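Local coordinates for protein fatty acyl CoA synthetase FADD13 (FATTY-ACYL-CoA SYNTHETASE) (Mycobacterium tuberculosis, PDB 3R44) that belongs to the AMP-binding enzyme family of the ANL clan, pairing a large N-terminal AMP-binding region with a smaller C-terminal domain, at residues L215-M220 with P266-F271; A299-Y304 with E330-K335; S430-V435 with A457-D462; Q470-C475 with Y482-K487. All coordinates share one frame; numbering follows the deposited sequence.

Interaction 1 (L215-M220 with P266-F271); sequences LLPLPM and PAILNF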
loop_
_atom_site.group_PDB
_atom_site.type_symbol
_atom_site.label_atom_id
_atom_site.label_comp_id
_atom_site.label_asym_id
_atom_site.label_seq_id
_atom_site.Cartn_x
_atom_site.Cartn_y
_atom_site.Cartn_z
ATOM N N LEU A 215 -2.505 -2.422 16.356
ATOM C CA LEU A 215 -1.627 -3.507 15.909
ATOM C C LEU A 215 -1.214 -3.340 14.458
ATOM O O LEU A 215 -2.079 -3.216 13.545
ATOM C CB LEU A 215 -2.321 -4.845 16.096
ATOM C CG LEU A 215 -1.551 -6.023 15.538
ATOM C CD1 LEU A 215 -0.352 -6.326 16.456
ATOM C CD2 LEU A 215 -2.531 -7.229 15.384
ATOM N N LEU A 216 0.087 -3.282 14.249
ATOM C CA LEU A 216 0.705 -3.212 12.919
ATOM C C LEU A 216 1.475 -4.500 12.658
ATOM O O LEU A 216 2.570 -4.698 13.192
ATOM C CB LEU A 216 1.669 -2.029 12.802
ATOM C CG LEU A 216 2.192 -1.813 11.378
ATOM C CD1 LEU A 216 1.111 -1.785 10.341
ATOM C CD2 LEU A 216 3.033 -0.542 11.344
ATOM N N PRO A 217 0.902 -5.385 11.826
ATOM C CA PRO A 217 1.612 -6.628 11.584
ATOM C C PRO A 217 1.961 -6.748 10.091
ATOM O O PRO A 217 2.159 -7.886 9.583
ATOM C CB PRO A 217 0.561 -7.665 11.954
ATOM C CG PRO A 217 -0.701 -7.042 11.346
ATOM C CD PRO A 217 -0.528 -5.546 11.487
ATOM N N LEU A 218 2.043 -5.596 9.416
ATOM C CA LEU A 218 2.373 -5.526 8.013
ATOM C C LEU A 218 3.671 -4.703 7.873
ATOM O O LEU A 218 3.921 -3.800 8.661
ATOM C CB LEU A 218 1.283 -4.816 7.236
ATOM C CG LEU A 218 -0.098 -5.485 7.362
ATOM C CD1 LEU A 218 -1.225 -4.504 7.093
ATOM C CD2 LEU A 218 -0.105 -6.685 6.439
ATOM N N PRO A 219 4.412 -4.916 6.788
ATOM C CA PRO A 219 5.724 -4.248 6.694
ATOM C C PRO A 219 5.667 -2.739 6.595
ATOM O O PRO A 219 4.822 -2.159 5.896
ATOM C CB PRO A 219 6.326 -4.835 5.415
ATOM C CG PRO A 219 5.653 -6.199 5.312
ATOM C CD PRO A 219 4.241 -5.945 5.757
ATOM N N MET A 220 6.645 -2.093 7.215
ATOM C CA MET A 220 6.662 -0.653 7.250
ATOM C C MET A 220 7.051 -0.015 5.949
ATOM O O MET A 220 6.895 1.211 5.791
ATOM C CB MET A 220 7.524 -0.161 8.388
ATOM C CG MET A 220 6.840 -0.336 9.747
ATOM S SD MET A 220 8.084 -0.247 11.075
ATOM C CE MET A 220 7.019 -0.567 12.518
ATOM N N PRO A 266 -7.189 -9.203 3.714
ATOM C CA PRO A 266 -8.180 -10.265 3.811
ATOM C C PRO A 266 -7.561 -11.613 4.139
ATOM O O PRO A 266 -8.138 -12.331 4.965
ATOM C CB PRO A 266 -8.850 -10.207 2.430
ATOM C CG PRO A 266 -8.849 -8.778 2.170
ATOM C CD PRO A 266 -7.482 -8.351 2.555
ATOM N N ALA A 267 -6.391 -11.947 3.571
ATOM C CA ALA A 267 -5.768 -13.267 3.892
ATOM C C ALA A 267 -5.539 -13.411 5.388
ATOM O O ALA A 267 -5.753 -14.491 5.954
ATOM C CB ALA A 267 -4.407 -13.501 3.132
ATOM N N ILE A 268 -5.032 -12.349 6.004
ATOM C CA ILE A 268 -4.695 -12.316 7.439
ATOM C C ILE A 268 -5.942 -12.553 8.244
ATOM O O ILE A 268 -5.919 -13.355 9.148
ATOM C CB ILE A 268 -4.016 -10.966 7.890
ATOM C CG1 ILE A 268 -2.542 -10.997 7.595
ATOM C CG2 ILE A 268 -4.206 -10.640 9.436
ATOM C CD1 ILE A 268 -1.832 -9.631 7.864
ATOM N N LEU A 269 -7.033 -11.847 7.908
ATOM C CA LEU A 269 -8.235 -11.993 8.645
ATOM C C LEU A 269 -8.848 -13.389 8.456
ATOM O O LEU A 269 -9.460 -13.919 9.373
ATOM C CB LEU A 269 -9.259 -10.959 8.228
ATOM C CG LEU A 269 -8.877 -9.507 8.632
ATOM C CD1 LEU A 269 -10.106 -8.691 8.582
ATOM C CD2 LEU A 269 -8.255 -9.454 10.046
ATOM N N ASN A 270 -8.690 -13.954 7.266
ATOM C CA ASN A 270 -9.110 -15.309 7.033
ATOM C C ASN A 270 -8.300 -16.297 7.875
ATOM O O ASN A 270 -8.879 -17.184 8.558
ATOM C CB ASN A 270 -8.967 -15.627 5.555
ATOM C CG ASN A 270 -9.626 -16.907 5.193
ATOM O OD1 ASN A 270 -9.028 -17.758 4.483
ATOM N ND2 ASN A 270 -10.856 -17.102 5.684
ATOM N N PHE A 271 -6.972 -16.176 7.889
ATOM C CA PHE A 271 -6.214 -17.096 8.731
ATOM C C PHE A 271 -6.540 -16.974 10.197
ATOM O O PHE A 271 -6.619 -17.992 10.903
ATOM C CB PHE A 271 -4.715 -16.949 8.486
ATOM C CG PHE A 271 -4.321 -17.306 7.085
ATOM C CD1 PHE A 271 -4.830 -18.459 6.490
ATOM C CD2 PHE A 271 -3.420 -16.524 6.373
ATOM C CE1 PHE A 271 -4.446 -18.821 5.194
ATOM C CE2 PHE A 271 -3.059 -16.885 5.064
ATOM C CZ PHE A 271 -3.558 -18.002 4.494
#
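A single isoleucine, I268, makes the whole contact from the helix side, meeting L218 and P217 where the chain leaves a β-strand. The helix opens at P266, whose carbonyl O receives N270 N at 2.9 Å. A267 repeats the pattern one residue on, its O taking F271 N at 2.8 Å, so the residue between them sits on a regular first turn. Here I268 points toward the loop. With CG1 anti to the carbonyl carbon (chi1 -83°) and the chain then fully extended (chi2 173°), CD1 becomes the leading atom. It reaches CD2 of L218 at 3.7 Å, and the two side chains meet at a slant. The same CD1 also lies 4.5 Å from CG of P217, a looser touch. No hydrogen bond joins the segments, so the contact is wholly apolar and small, with about 89 Å² buried. Further along, L269 turns to F289 and T291 of strand 288-291, and F271 packs on A247 of helix 247-256. The example illustrates how two adjacent parallel strands of a mixed sheet are joined beyond their C-terminal ends: helix 266-274 follows strand 261-264, P217 and L218 follow the neighbouring strand 213-216, and I268, also touching F245, bridges the two connections, while L215 packs on helix 247-256.

Interaction 2 (A299-Y304 with E330-K335); sequences ALIKIY and EDALRK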
loop_
_atom_site.group_PDB
_atom_site.type_symbol
_atom_site.label_atom_id
_atom_site.label_comp_id
_atom_site.label_asym_id
_atom_site.label_seq_id
_atom_site.Cartn_x
_atom_site.Cartn_y
_atom_site.Cartn_z
ATOM N N ALA A 299 -19.059 -13.515 4.143
ATOM C CA ALA A 299 -19.045 -14.525 5.195
ATOM C C ALA A 299 -18.014 -14.158 6.281
ATOM O O ALA A 299 -18.221 -14.356 7.490
ATOM C CB ALA A 299 -18.765 -15.902 4.600
ATOM N N LEU A 300 -16.889 -13.605 5.857
ATOM C CA LEU A 300 -15.871 -13.242 6.837
ATOM C C LEU A 300 -16.279 -12.030 7.613
ATOM O O LEU A 300 -16.046 -11.974 8.796
ATOM C CB LEU A 300 -14.521 -12.964 6.172
ATOM C CG LEU A 300 -13.455 -14.001 6.245
ATOM C CD1 LEU A 300 -12.133 -13.294 5.742
ATOM C CD2 LEU A 300 -13.332 -14.684 7.641
ATOM N N ILE A 301 -16.914 -11.055 6.956
ATOM C CA ILE A 301 -17.373 -9.859 7.643
ATOM C C ILE A 301 -18.347 -10.284 8.744
ATOM O O ILE A 301 -18.274 -9.836 9.899
ATOM C CB ILE A 301 -17.984 -8.868 6.652
ATOM C CG1 ILE A 301 -16.951 -8.385 5.648
ATOM C CG2 ILE A 301 -18.710 -7.669 7.353
ATOM C CD1 ILE A 301 -17.612 -7.664 4.504
ATOM N N LYS A 302 -19.253 -11.181 8.386
ATOM C CA LYS A 302 -20.275 -11.608 9.322
ATOM C C LYS A 302 -19.765 -12.361 10.532
ATOM O O LYS A 302 -20.294 -12.200 11.631
ATOM C CB LYS A 302 -21.343 -12.433 8.602
ATOM C CG LYS A 302 -22.189 -11.596 7.612
ATOM C CD LYS A 302 -23.210 -12.528 6.904
ATOM C CE LYS A 302 -24.579 -11.953 6.867
ATOM N NZ LYS A 302 -25.529 -12.951 6.317
ATOM N N ILE A 303 -18.758 -13.198 10.363
ATOM C CA ILE A 303 -18.280 -13.966 11.494
ATOM C C ILE A 303 -17.514 -13.067 12.471
ATOM O O ILE A 303 -17.680 -13.189 13.688
ATOM C CB ILE A 303 -17.499 -15.202 11.058
ATOM C CG1 ILE A 303 -17.253 -16.099 12.274
ATOM C CG2 ILE A 303 -16.257 -14.832 10.357
ATOM C CD1 ILE A 303 -18.452 -16.759 12.751
ATOM N N TYR A 304 -16.769 -12.096 11.936
ATOM C CA TYR A 304 -16.161 -11.101 12.766
ATOM C C TYR A 304 -17.203 -10.250 13.459
ATOM O O TYR A 304 -17.098 -10.012 14.680
ATOM C CB TYR A 304 -15.110 -10.252 11.982
ATOM C CG TYR A 304 -13.744 -10.945 11.909
ATOM C CD1 TYR A 304 -13.374 -11.678 10.811
ATOM C CD2 TYR A 304 -12.820 -10.846 12.941
ATOM C CE1 TYR A 304 -12.161 -12.324 10.748
ATOM C CE2 TYR A 304 -11.582 -11.485 12.884
ATOM C CZ TYR A 304 -11.258 -12.230 11.773
ATOM O OH TYR A 304 -10.045 -12.857 11.728
ATOM N N GLU A 330 -19.787 0.768 9.648
ATOM C CA GLU A 330 -21.251 0.778 9.502
ATOM C C GLU A 330 -21.749 0.284 8.123
ATOM O O GLU A 330 -22.889 -0.178 8.009
ATOM C CB GLU A 330 -21.789 2.199 9.780
ATOM N N ASP A 331 -20.879 0.369 7.100
ATOM C CA ASP A 331 -21.207 0.113 5.694
ATOM C C ASP A 331 -20.626 -1.229 5.153
ATOM O O ASP A 331 -20.844 -1.596 3.984
ATOM C CB ASP A 331 -20.648 1.289 4.854
ATOM C CG ASP A 331 -21.392 2.624 5.091
ATOM O OD1 ASP A 331 -22.557 2.525 5.484
ATOM O OD2 ASP A 331 -20.804 3.741 4.865
ATOM N N ALA A 332 -19.861 -1.956 5.972
ATOM C CA ALA A 332 -19.083 -3.137 5.448
ATOM C C ALA A 332 -19.971 -4.185 4.772
ATOM O O ALA A 332 -19.640 -4.748 3.726
ATOM C CB ALA A 332 -18.240 -3.756 6.550
ATOM N N LEU A 333 -21.136 -4.421 5.349
ATOM C CA LEU A 333 -22.008 -5.435 4.808
ATOM C C LEU A 333 -22.923 -4.848 3.755
ATOM O O LEU A 333 -23.036 -5.389 2.639
ATOM C CB LEU A 333 -22.811 -6.052 5.925
ATOM C CG LEU A 333 -23.096 -7.506 5.646
ATOM C CD1 LEU A 333 -21.797 -8.285 5.319
ATOM C CD2 LEU A 333 -23.887 -8.113 6.844
ATOM N N ARG A 334 -23.590 -3.767 4.171
ATOM C CA ARG A 334 -24.402 -2.885 3.343
ATOM C C ARG A 334 -23.779 -2.778 1.960
ATOM O O ARG A 334 -24.452 -3.047 0.967
ATOM C CB ARG A 334 -24.442 -1.475 3.987
ATOM C CG ARG A 334 -25.658 -0.607 3.748
ATOM C CD ARG A 334 -25.327 0.856 4.126
ATOM N NE ARG A 334 -25.761 1.722 3.052
ATOM C CZ ARG A 334 -25.483 3.004 2.935
ATOM N NH1 ARG A 334 -24.737 3.613 3.844
ATOM N NH2 ARG A 334 -25.957 3.682 1.886
ATOM N N LYS A 335 -22.480 -2.469 1.903
ATOM C CA LYS A 335 -21.812 -2.156 0.607
ATOM C C LYS A 335 -20.688 -3.112 0.230
ATOM O O LYS A 335 -19.631 -2.673 -0.263
ATOM C CB LYS A 335 -21.277 -0.713 0.561
ATOM C CG LYS A 335 -22.293 0.369 0.840
ATOM C CD LYS A 335 -23.462 0.348 -0.116
ATOM C CE LYS A 335 -23.201 0.988 -1.458
ATOM N NZ LYS A 335 -24.396 1.840 -1.881
#
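Beside the apolar contact of I301 with A332 and L333, the carboxylate of D331 is gripped at both oxygens. R334 NH1 bonds to OD1 at 2.9 Å in a salt bridge that is far from straight, with an N-H...O angle of 140°. The donor comes from above the carboxylate plane, and the oxygen in turn is tilted from the guanidinium plane. Y405 OH holds OD2, which should restrain the carboxylate's rotation. A backbone bond from K335 N to D331 O, 2.8 Å long, closes the turn that carries A332 and L333 to the helix, and the side chain of K335 forms a salt bridge with D401. Across the contact I301 and L333 share most of the buried surface. I301 CG2, anti to the backbone N, meets L333 CD1 at 3.7 Å and A332 CB at 4.0 Å. The other branch of the isoleucine runs out to CD1, which rests 3.6 Å from the carbonyl O of A332. I301 and L333 run antiparallel past one another, whereas K302 lies roughly perpendicular to L333, its CE 3.9 Å from L333 CD2. Lysine methylenes thus extend the apolar surface at the exposed margin. The contact lays the connection between strands 324-327 and 341-342 of the mixed sheet against helix 298-306, whose L300 packs in turn on helix 266-274.

Interaction 3 (S430-V435 with A457-D462); sequences SVIIGV and AIVVAD
I432 meets two residues of a strand with two different branches. Its CD1 reaches A457 CB at 3.6 Å, while its CG2 lies 4.1 Å from V459 CG2, a slightly looser approach in which the two side chains lie aslant. The branching explains the division of labour: CG1 is anti to the carbonyl carbon (chi1 -60°) and chi2 is extended at 178°, carrying CD1 forward to the alanine, while CG2, anti to the backbone N, meets the valine. A457 and V459, being two apart on a strand, present their side chains to the same face, and all three residues are buried. This is a helix laid on a small sheet, the basis of α/β packing: helix 425-432 covers strand 454-461, the middle strand of three, with 438-448 antiparallel on one side and 487-490 parallel on the other. Around this first shell stand V441, which touches both I432 and V459, V443 against A457, and V488 and F490 against V459. C475 of helix 468-478 also touches I432, so that isoleucine lies between sheet and second helix. Farther out, backbone bonds flank the isoleucine. A type I turn runs from I432 to V435, with V435 N bonding I432 O at 3.0 Å, and swings V435 toward Q470 and Y474. Two residues before the isoleucine, S430 OG bonds back one turn to the carbonyl O of A426. On the strand, A457 pairs through its backbone with K487 and I489, and V459 with I489 and A491.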
loop_
_atom_site.group_PDB
_atom_site.type_symbol
_atom_site.label_atom_id
_atom_site.label_comp_id
_atom_site.label_asym_id
_atom_site.label_seq_id
_atom_site.Cartn_x
_atom_site.Cartn_y
_atom_site.Cartn_z
ATOM N N SER A 430 -17.319 -8.372 -17.966
ATOM C CA SER A 430 -18.717 -8.010 -17.660
ATOM C C SER A 430 -19.689 -8.294 -18.811
ATOM O O SER A 430 -20.872 -8.338 -18.580
ATOM C CB SER A 430 -18.858 -6.541 -17.238
ATOM O OG SER A 430 -18.416 -5.679 -18.277
ATOM N N VAL A 431 -19.190 -8.474 -20.032
ATOM C CA VAL A 431 -20.028 -8.836 -21.180
ATOM C C VAL A 431 -20.202 -10.366 -21.263
ATOM O O VAL A 431 -21.314 -10.890 -21.402
ATOM C CB VAL A 431 -19.416 -8.259 -22.478
ATOM C CG1 VAL A 431 -20.121 -8.816 -23.708
ATOM C CG2 VAL A 431 -19.519 -6.712 -22.448
ATOM N N ILE A 432 -19.077 -11.067 -21.166
ATOM C CA ILE A 432 -19.065 -12.503 -21.247
ATOM C C ILE A 432 -19.778 -13.202 -20.106
ATOM O O ILE A 432 -20.396 -14.241 -20.334
ATOM C CB ILE A 432 -17.581 -13.037 -21.360
ATOM C CG1 ILE A 432 -16.937 -12.465 -22.617
ATOM C CG2 ILE A 432 -17.567 -14.574 -21.342
ATOM C CD1 ILE A 432 -15.474 -12.872 -22.838
ATOM N N ILE A 433 -19.716 -12.660 -18.895
ATOM C CA ILE A 433 -20.433 -13.258 -17.749
ATOM C C ILE A 433 -21.931 -13.314 -18.040
ATOM O O ILE A 433 -22.629 -14.174 -17.506
ATOM C CB ILE A 433 -20.149 -12.523 -16.402
ATOM C CG1 ILE A 433 -20.607 -13.360 -15.174
ATOM C CG2 ILE A 433 -20.815 -11.147 -16.390
ATOM C CD1 ILE A 433 -19.845 -14.672 -14.982
ATOM N N GLY A 434 -22.410 -12.426 -18.911
ATOM C CA GLY A 434 -23.796 -12.449 -19.381
ATOM C C GLY A 434 -24.240 -13.566 -20.311
ATOM O O GLY A 434 -25.455 -13.845 -20.407
ATOM N N VAL A 435 -23.301 -14.205 -21.003
ATOM C CA VAL A 435 -23.633 -15.238 -21.969
ATOM C C VAL A 435 -24.280 -16.422 -21.214
ATOM O O VAL A 435 -23.764 -16.882 -20.210
ATOM C CB VAL A 435 -22.413 -15.734 -22.786
ATOM C CG1 VAL A 435 -22.785 -16.973 -23.648
ATOM C CG2 VAL A 435 -21.860 -14.625 -23.639
ATOM N N ALA A 457 -9.812 -14.486 -22.972
ATOM C CA ALA A 457 -10.870 -14.801 -21.985
ATOM C C ALA A 457 -10.794 -16.232 -21.537
ATOM O O ALA A 457 -10.959 -17.151 -22.342
ATOM C CB ALA A 457 -12.251 -14.498 -22.633
ATOM N N ILE A 458 -10.570 -16.438 -20.244
ATOM C CA ILE A 458 -10.577 -17.761 -19.634
ATOM C C ILE A 458 -11.986 -17.982 -19.051
ATOM O O ILE A 458 -12.457 -17.234 -18.167
ATOM C CB ILE A 458 -9.468 -17.912 -18.592
ATOM C CG1 ILE A 458 -8.083 -17.645 -19.248
ATOM C CG2 ILE A 458 -9.479 -19.335 -18.123
ATOM C CD1 ILE A 458 -7.641 -16.332 -19.162
ATOM N N VAL A 459 -12.681 -18.962 -19.581
ATOM C CA VAL A 459 -14.112 -19.057 -19.359
ATOM C C VAL A 459 -14.413 -20.401 -18.750
ATOM O O VAL A 459 -13.948 -21.426 -19.267
ATOM C CB VAL A 459 -14.885 -18.902 -20.682
ATOM C CG1 VAL A 459 -16.353 -19.164 -20.402
ATOM C CG2 VAL A 459 -14.646 -17.457 -21.283
ATOM N N VAL A 460 -15.193 -20.420 -17.683
ATOM C CA VAL A 460 -15.767 -21.645 -17.154
ATOM C C VAL A 460 -17.217 -21.659 -17.587
ATOM O O VAL A 460 -17.993 -20.719 -17.294
ATOM C CB VAL A 460 -15.629 -21.719 -15.594
ATOM C CG1 VAL A 460 -16.231 -23.009 -15.031
ATOM C CG2 VAL A 460 -14.195 -21.495 -15.161
ATOM N N ALA A 461 -17.601 -22.680 -18.355
ATOM C CA ALA A 461 -18.939 -22.723 -18.942
ATOM C C ALA A 461 -19.385 -24.142 -19.176
ATOM O O ALA A 461 -18.560 -25.085 -19.151
ATOM C CB ALA A 461 -18.982 -21.976 -20.261
ATOM N N ASP A 462 -20.694 -24.264 -19.407
ATOM C CA ASP A 462 -21.283 -25.477 -19.961
ATOM C C ASP A 462 -20.923 -25.578 -21.424
ATOM O O ASP A 462 -21.584 -25.007 -22.265
ATOM C CB ASP A 462 -22.798 -25.446 -19.795
ATOM C CG ASP A 462 -23.471 -26.688 -20.322
ATOM O OD1 ASP A 462 -22.788 -27.583 -20.914
ATOM O OD2 ASP A 462 -24.696 -26.776 -20.084
#

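Interaction 4 (Q470-C475 with Y482-K487); sequences QIVEYC and YKLPKK
C475 and L484 form the tight core of this contact, which closes the return connection of a β-α-β unit: strand 454-461, helix 468-478, then strand 487-490 running parallel to the first. L484 CD2 nestles against the last turns of the helix, 3.6 Å from C475 CB and equally 3.6 Å from the carbonyl carbon of C475, so one methyl group touches both side chain and backbone. The sulfur takes a separate partner. With SG anti to the carbonyl carbon (chi1 -84°), it lies 4.0 Å from CD of P485, and the cysteine thereby spans the two consecutive loop residues, leucine with CB and proline with SG. P485 is buried and also packs on A457 of strand 454-461.

One turn back along the helix the approaches lengthen, although V472 is still well covered. V472 CG1 stands 4.5 Å from L484 CD1, and V472 CG2 is 4.4 Å from the carbonyl O of P485. V472 and L484 are both partly exposed, and V472 also touches V488 of the following strand. Beyond them E473 and K486 turn their CB atoms away from the contact, both exposed, and K486 makes a cation-pi contact with W451. No hydrogen bond crosses between the segments. The 3-10 segment before the leucine carries one of its own: K483 folds back on Y482, with CG 3.9 Å above the ring plane and offset toward its rim, and NZ donates to Y482 OH at 2.6 Å.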
loop_
_atom_site.group_PDB
_atom_site.type_symbol
_atom_site.label_atom_id
_atom_site.label_comp_id
_atom_site.label_asym_id
_atom_site.label_seq_id
_atom_site.Cartn_x
_atom_site.Cartn_y
_atom_site.Cartn_z
ATOM N N GLN A 470 -19.622 -18.276 -30.400
ATOM C CA GLN A 470 -20.812 -17.650 -29.886
ATOM C C GLN A 470 -20.453 -16.539 -28.903
ATOM O O GLN A 470 -21.047 -15.462 -28.939
ATOM C CB GLN A 470 -21.675 -18.707 -29.219
ATOM C CG GLN A 470 -22.439 -18.210 -28.025
ATOM C CD GLN A 470 -23.347 -19.268 -27.458
ATOM O OE1 GLN A 470 -23.319 -20.437 -27.889
ATOM N NE2 GLN A 470 -24.181 -18.878 -26.493
ATOM N N ILE A 471 -19.482 -16.791 -28.018
ATOM C CA ILE A 471 -19.029 -15.749 -27.107
ATOM C C ILE A 471 -18.474 -14.598 -27.940
ATOM O O ILE A 471 -18.797 -13.444 -27.682
ATOM C CB ILE A 471 -17.952 -16.293 -26.075
ATOM C CG1 ILE A 471 -18.631 -17.091 -24.989
ATOM C CG2 ILE A 471 -17.177 -15.186 -25.392
ATOM C CD1 ILE A 471 -17.662 -18.018 -24.227
ATOM N N VAL A 472 -17.668 -14.868 -28.954
ATOM C CA VAL A 472 -16.992 -13.737 -29.603
ATOM C C VAL A 472 -17.979 -12.950 -30.442
ATOM O O VAL A 472 -18.047 -11.719 -30.364
ATOM C CB VAL A 472 -15.824 -14.148 -30.452
ATOM C CG1 VAL A 472 -15.231 -12.914 -31.169
ATOM C CG2 VAL A 472 -14.784 -14.834 -29.588
ATOM N N GLU A 473 -18.795 -13.656 -31.210
ATOM C CA GLU A 473 -19.840 -12.953 -31.946
ATOM C C GLU A 473 -20.795 -12.245 -30.972
ATOM O O GLU A 473 -21.185 -11.123 -31.235
ATOM C CB GLU A 473 -20.529 -13.859 -32.963
ATOM C CG GLU A 473 -19.635 -14.078 -34.203
ATOM C CD GLU A 473 -20.338 -14.837 -35.313
ATOM O OE1 GLU A 473 -19.672 -15.655 -35.984
ATOM O OE2 GLU A 473 -21.558 -14.628 -35.502
ATOM N N TYR A 474 -21.073 -12.814 -29.804
ATOM C CA TYR A 474 -21.869 -12.082 -28.800
ATOM C C TYR A 474 -21.186 -10.818 -28.290
ATOM O O TYR A 474 -21.812 -9.760 -28.213
ATOM C CB TYR A 474 -22.206 -12.963 -27.623
ATOM C CG TYR A 474 -23.032 -12.300 -26.562
ATOM C CD1 TYR A 474 -24.420 -12.318 -26.636
ATOM C CD2 TYR A 474 -22.440 -11.663 -25.489
ATOM C CE1 TYR A 474 -25.199 -11.713 -25.655
ATOM C CE2 TYR A 474 -23.194 -11.076 -24.490
ATOM C CZ TYR A 474 -24.576 -11.093 -24.583
ATOM O OH TYR A 474 -25.337 -10.501 -23.605
ATOM N N CYS A 475 -19.907 -10.924 -27.951
ATOM C CA CYS A 475 -19.094 -9.759 -27.563
ATOM C C CYS A 475 -19.130 -8.649 -28.624
ATOM O O CYS A 475 -19.166 -7.471 -28.287
ATOM C CB CYS A 475 -17.635 -10.164 -27.378
ATOM S SG CYS A 475 -17.271 -10.833 -25.745
ATOM N N TYR A 482 -11.801 -3.707 -31.502
ATOM C CA TYR A 482 -10.444 -3.872 -30.929
ATOM C C TYR A 482 -10.445 -4.416 -29.498
ATOM O O TYR A 482 -9.426 -4.892 -29.025
ATOM C CB TYR A 482 -9.617 -2.576 -30.992
ATOM C CG TYR A 482 -9.968 -1.523 -29.947
ATOM C CD1 TYR A 482 -9.208 -1.386 -28.787
ATOM C CD2 TYR A 482 -11.054 -0.675 -30.120
ATOM C CE1 TYR A 482 -9.526 -0.430 -27.822
ATOM C CE2 TYR A 482 -11.371 0.300 -29.173
ATOM C CZ TYR A 482 -10.605 0.414 -28.029
ATOM O OH TYR A 482 -10.912 1.363 -27.080
ATOM N N LYS A 483 -11.595 -4.356 -28.830
ATOM C CA LYS A 483 -11.769 -4.868 -27.486
ATOM C C LYS A 483 -12.240 -6.338 -27.403
ATOM O O LYS A 483 -12.362 -6.873 -26.326
ATOM C CB LYS A 483 -12.802 -4.024 -26.750
ATOM C CG LYS A 483 -12.333 -2.680 -26.232
ATOM C CD LYS A 483 -13.454 -2.062 -25.399
ATOM C CE LYS A 483 -13.021 -0.785 -24.741
ATOM N NZ LYS A 483 -12.793 0.278 -25.712
ATOM N N LEU A 484 -12.563 -6.957 -28.523
ATOM C CA LEU A 484 -13.002 -8.335 -28.522
ATOM C C LEU A 484 -11.842 -9.184 -28.064
ATOM O O LEU A 484 -10.717 -8.934 -28.497
ATOM C CB LEU A 484 -13.387 -8.775 -29.922
ATOM C CG LEU A 484 -14.544 -7.961 -30.516
ATOM C CD1 LEU A 484 -14.957 -8.480 -31.867
ATOM C CD2 LEU A 484 -15.690 -7.983 -29.535
ATOM N N PRO A 485 -12.126 -10.231 -27.253
ATOM C CA PRO A 485 -11.095 -11.196 -26.872
ATOM C C PRO A 485 -10.539 -11.838 -28.117
ATOM O O PRO A 485 -11.321 -12.125 -29.047
ATOM C CB PRO A 485 -11.856 -12.235 -26.026
ATOM C CG PRO A 485 -13.242 -12.071 -26.338
ATOM C CD PRO A 485 -13.476 -10.702 -26.892
ATOM N N LYS A 486 -9.214 -11.975 -28.191
ATOM C CA LYS A 486 -8.597 -12.589 -29.363
ATOM C C LYS A 486 -8.378 -14.091 -29.190
ATOM O O LYS A 486 -8.086 -14.782 -30.144
ATOM C CB LYS A 486 -7.319 -11.849 -29.820
ATOM C CG LYS A 486 -7.614 -10.483 -30.506
ATOM C CD LYS A 486 -6.352 -9.767 -31.067
ATOM C CE LYS A 486 -6.558 -8.261 -31.288
ATOM N NZ LYS A 486 -7.334 -7.938 -32.527
ATOM N N LYS A 487 -8.556 -14.599 -27.985
ATOM C CA LYS A 487 -8.550 -16.022 -27.715
ATOM C C LYS A 487 -9.636 -16.245 -26.663
ATOM O O LYS A 487 -9.791 -15.426 -25.743
ATOM C CB LYS A 487 -7.181 -16.417 -27.129
ATOM C CG LYS A 487 -6.901 -17.879 -27.049
#

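Overall arrangement
Followed from the N terminus, the four contacts come in series, none nested in or crossing another. Interaction 1 closes a 45-residue loop between neighbouring parallel strands of the mixed sheet, and interaction 2 a shorter one farther along that sheet. They join directly, Y304 OH making a probable hydrogen bond of 2.6 Å with L269 O. Interactions 3 and 4 belong to the C-terminal family region: interaction 3 closes over the hairpin of antiparallel strands 438-448 and 454-461, and interaction 4 spans only six residues. They touch through helices 425-432 and 468-478 and through the paired strands. The two pairs remain separate, interactions 2 and 3 being about 17 Å apart at their nearest atoms.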